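Local coordinates for protein malate dehydrogenase (Picrophilus torridus, PDB 4BGV) that probably catalyses the reversible, NAD-dependent oxidation of malate to oxaloacetate in the tricarboxylic acid cycle, at residues R2-G11 with T26-I34. Numbering follows the deposited sequence.
Sequences RSKISVIGAG and TGDIYIFDI
Strands 4-8 and 28-33 pair in parallel, Lys-4 beside Asp-28 through Ile-8 beside Phe-32, as the two strands of the beta-alpha-beta unit that opens the Rossmann-type NAD-binding domain; helix 12-23 makes the crossover between them. Backbone bonds alternate between the two strands, for instance Ile-5 N to Asp-28 O and Tyr-30 N to Ile-5 O. Ile-5, Val-7, Ile-29 and Ile-31 share one face, three of them packing on helix 12-23. On the other, Lys-4 runs fully extended, with CG anti to the backbone N (chi1 172°), and lays CE over one face of the Tyr-30 ring, 3.7 Å from its centroid; its NZ goes on to the carbonyls of Glu-72 and Lys-74.

At the N-terminal end Arg-2 NH1 reaches Asp-28 OD1 at 2.9 Å, on the carboxylate's syn side and in the guanidinium plane, although the two planes stand 81° apart. NE and NH2 hold Asn-247 O and Asp-248 O of the second subunit, while OD1 also accepts from Asp-58 N. An alanine here would remove the guanidinium, which would probably leave Asp-28 without its salt-bridge mate and those carbonyls without their donors.

At the other end the glycine-rich turn, probably part of the NAD site, meets Asp-33, another probable NAD ligand: Ala-10 N donates an almost straight bond to the anti lone pair of Asp-33 OD2, 2.8 Å away.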
loop_
_atom_site.group_PDB
_atom_site.type_symbol
_atom_site.label_atom_id
_atom_site.label_comp_id
_atom_site.label_asym_id
_atom_site.label_seq_id
_atom_site.Cartn_x
_atom_site.Cartn_y
_atom_site.Cartn_z
ATOM N N ARG A 2 2.532 17.881 -8.307
ATOM C CA ARG A 2 2.694 16.475 -8.669
ATOM C C ARG A 2 3.458 16.378 -9.988
ATOM O O ARG A 2 3.414 17.289 -10.812
ATOM C CB ARG A 2 1.335 15.788 -8.853
ATOM C CG ARG A 2 0.468 15.611 -7.591
ATOM C CD ARG A 2 -0.971 15.251 -7.997
ATOM N NE ARG A 2 -1.950 15.962 -7.174
ATOM C CZ ARG A 2 -3.144 16.331 -7.599
ATOM N NH1 ARG A 2 -3.522 16.068 -8.849
ATOM N NH2 ARG A 2 -3.962 16.968 -6.776
ATOM N N SER A 3 4.155 15.273 -10.182
ATOM C CA SER A 3 4.762 14.996 -11.474
ATOM C C SER A 3 3.679 14.598 -12.452
ATOM O O SER A 3 2.584 14.186 -12.055
ATOM C CB SER A 3 5.800 13.881 -11.376
ATOM O OG SER A 3 6.961 14.337 -10.695
ATOM N N LYS A 4 4.006 14.718 -13.729
ATOM C CA LYS A 4 3.073 14.443 -14.802
ATOM C C LYS A 4 3.671 13.376 -15.706
ATOM O O LYS A 4 4.839 13.461 -16.106
ATOM C CB LYS A 4 2.814 15.725 -15.587
ATOM C CG LYS A 4 1.996 15.537 -16.856
ATOM C CD LYS A 4 1.697 16.908 -17.455
ATOM C CE LYS A 4 0.775 16.830 -18.660
ATOM N NZ LYS A 4 0.558 18.213 -19.225
ATOM N N ILE A 5 2.884 12.358 -16.004
ATOM C CA ILE A 5 3.316 11.302 -16.907
ATOM C C ILE A 5 2.335 11.264 -18.070
ATOM O O ILE A 5 1.117 11.241 -17.855
ATOM C CB ILE A 5 3.338 9.929 -16.199
ATOM C CG1 ILE A 5 4.251 9.968 -14.965
ATOM C CG2 ILE A 5 3.769 8.811 -17.154
ATOM C CD1 ILE A 5 3.478 10.102 -13.638
ATOM N N SER A 6 2.861 11.280 -19.289
ATOM C CA SER A 6 2.040 11.095 -20.469
ATOM C C SER A 6 2.236 9.670 -20.954
ATOM O O SER A 6 3.365 9.185 -20.991
ATOM C CB SER A 6 2.434 12.077 -21.579
ATOM O OG SER A 6 2.051 13.404 -21.243
ATOM N N VAL A 7 1.135 9.017 -21.316
ATOM C CA VAL A 7 1.161 7.681 -21.908
ATOM C C VAL A 7 0.598 7.739 -23.327
ATOM O O VAL A 7 -0.581 8.050 -23.533
ATOM C CB VAL A 7 0.344 6.691 -21.047
ATOM C CG1 VAL A 7 0.293 5.315 -21.678
ATOM C CG2 VAL A 7 0.921 6.622 -19.623
ATOM N N ILE A 8 1.454 7.460 -24.306
ATOM C CA ILE A 8 1.044 7.473 -25.703
ATOM C C ILE A 8 0.600 6.056 -26.072
ATOM O O ILE A 8 1.396 5.111 -26.025
ATOM C CB ILE A 8 2.187 7.972 -26.608
ATOM C CG1 ILE A 8 2.626 9.381 -26.196
ATOM C CG2 ILE A 8 1.764 7.955 -28.082
ATOM C CD1 ILE A 8 3.762 9.944 -27.067
ATOM N N GLY A 9 -0.680 5.911 -26.398
ATOM C CA GLY A 9 -1.284 4.611 -26.662
ATOM C C GLY A 9 -2.243 4.270 -25.534
ATOM O O GLY A 9 -1.844 4.215 -24.367
ATOM N N ALA A 10 -3.511 4.063 -25.874
ATOM C CA ALA A 10 -4.530 3.755 -24.873
ATOM C C ALA A 10 -5.126 2.358 -25.046
ATOM O O ALA A 10 -6.223 2.086 -24.573
ATOM C CB ALA A 10 -5.628 4.823 -24.884
ATOM N N GLY A 11 -4.388 1.471 -25.709
ATOM C CA GLY A 11 -4.776 0.074 -25.807
ATOM C C GLY A 11 -4.494 -0.627 -24.487
ATOM O O GLY A 11 -4.267 0.026 -23.470
ATOM N N THR A 26 1.793 7.585 -8.730
ATOM C CA THR A 26 3.051 8.074 -9.281
ATOM C C THR A 26 2.992 9.554 -9.643
ATOM O O THR A 26 3.957 10.288 -9.420
ATOM C CB THR A 26 3.502 7.220 -10.474
ATOM O OG1 THR A 26 3.500 5.845 -10.068
ATOM C CG2 THR A 26 4.919 7.606 -10.940
ATOM N N GLY A 27 1.859 9.998 -10.189
ATOM C CA GLY A 27 1.696 11.392 -10.565
ATOM C C GLY A 27 0.443 11.539 -11.403
ATOM O O GLY A 27 -0.280 10.574 -11.583
ATOM N N ASP A 28 0.185 12.742 -11.900
ATOM C CA ASP A 28 -0.932 12.941 -12.826
ATOM C C ASP A 28 -0.645 12.198 -14.121
ATOM O O ASP A 28 0.509 12.064 -14.531
ATOM C CB ASP A 28 -1.133 14.429 -13.102
ATOM C CG ASP A 28 -1.534 15.202 -11.850
ATOM O OD1 ASP A 28 -2.290 14.653 -11.015
ATOM O OD2 ASP A 28 -1.093 16.358 -11.701
ATOM N N ILE A 29 -1.695 11.713 -14.773
ATOM C CA ILE A 29 -1.509 10.846 -15.923
ATOM C C ILE A 29 -2.355 11.347 -17.081
ATOM O O ILE A 29 -3.578 11.447 -16.961
ATOM C CB ILE A 29 -1.924 9.418 -15.568
ATOM C CG1 ILE A 29 -1.030 8.862 -14.449
ATOM C CG2 ILE A 29 -1.818 8.495 -16.784
ATOM C CD1 ILE A 29 -1.792 8.050 -13.448
ATOM N N TYR A 30 -1.700 11.707 -18.180
ATOM C CA TYR A 30 -2.395 12.087 -19.415
ATOM C C TYR A 30 -2.229 10.995 -20.478
ATOM O O TYR A 30 -1.098 10.577 -20.780
ATOM C CB TYR A 30 -1.859 13.412 -19.969
ATOM C CG TYR A 30 -2.321 14.654 -19.223
ATOM C CD1 TYR A 30 -2.787 14.578 -17.921
ATOM C CD2 TYR A 30 -2.303 15.905 -19.841
ATOM C CE1 TYR A 30 -3.215 15.714 -17.243
ATOM C CE2 TYR A 30 -2.721 17.040 -19.174
ATOM C CZ TYR A 30 -3.174 16.941 -17.876
ATOM O OH TYR A 30 -3.597 18.074 -17.201
ATOM N N ILE A 31 -3.348 10.525 -21.033
ATOM C CA ILE A 31 -3.319 9.398 -21.972
ATOM C C ILE A 31 -3.644 9.923 -23.364
ATOM O O ILE A 31 -4.498 10.799 -23.511
ATOM C CB ILE A 31 -4.342 8.289 -21.586
ATOM C CG1 ILE A 31 -4.248 7.953 -20.092
ATOM C CG2 ILE A 31 -4.135 7.020 -22.422
ATOM C CD1 ILE A 31 -5.287 6.949 -19.650
ATOM N N PHE A 32 -2.952 9.395 -24.376
ATOM C CA PHE A 32 -3.134 9.826 -25.766
ATOM C C PHE A 32 -3.344 8.634 -26.698
ATOM O O PHE A 32 -2.681 7.607 -26.564
ATOM C CB PHE A 32 -1.913 10.634 -26.241
ATOM C CG PHE A 32 -1.638 11.855 -25.403
ATOM C CD1 PHE A 32 -0.967 11.745 -24.183
ATOM C CD2 PHE A 32 -2.076 13.105 -25.818
ATOM C CE1 PHE A 32 -0.742 12.866 -23.390
ATOM C CE2 PHE A 32 -1.843 14.235 -25.045
ATOM C CZ PHE A 32 -1.174 14.118 -23.823
ATOM N N ASP A 33 -4.267 8.781 -27.646
ATOM C CA ASP A 33 -4.502 7.752 -28.647
ATOM C C ASP A 33 -5.169 8.358 -29.875
ATOM O O ASP A 33 -6.013 9.257 -29.773
ATOM C CB ASP A 33 -5.357 6.602 -28.103
ATOM C CG ASP A 33 -5.174 5.315 -28.911
ATOM O OD1 ASP A 33 -5.754 5.214 -30.010
ATOM O OD2 ASP A 33 -4.412 4.423 -28.474
ATOM N N ILE A 34 -4.787 7.843 -31.039
ATOM C CA ILE A 34 -5.298 8.337 -32.301
ATOM C C ILE A 34 -6.756 7.931 -32.529
ATOM O O ILE A 34 -7.459 8.549 -33.330
ATOM C CB ILE A 34 -4.419 7.819 -33.478
ATOM C CG1 ILE A 34 -4.770 8.527 -34.784
ATOM C CG2 ILE A 34 -4.547 6.311 -33.619
ATOM C CD1 ILE A 34 -3.753 9.574 -35.194
HETATM O O HOH W 1 1.125 17.433 -12.917
HETATM O O HOH W 2 4.021 13.020 -8.328
HETATM O O HOH W 3 -0.845 19.516 -17.548
#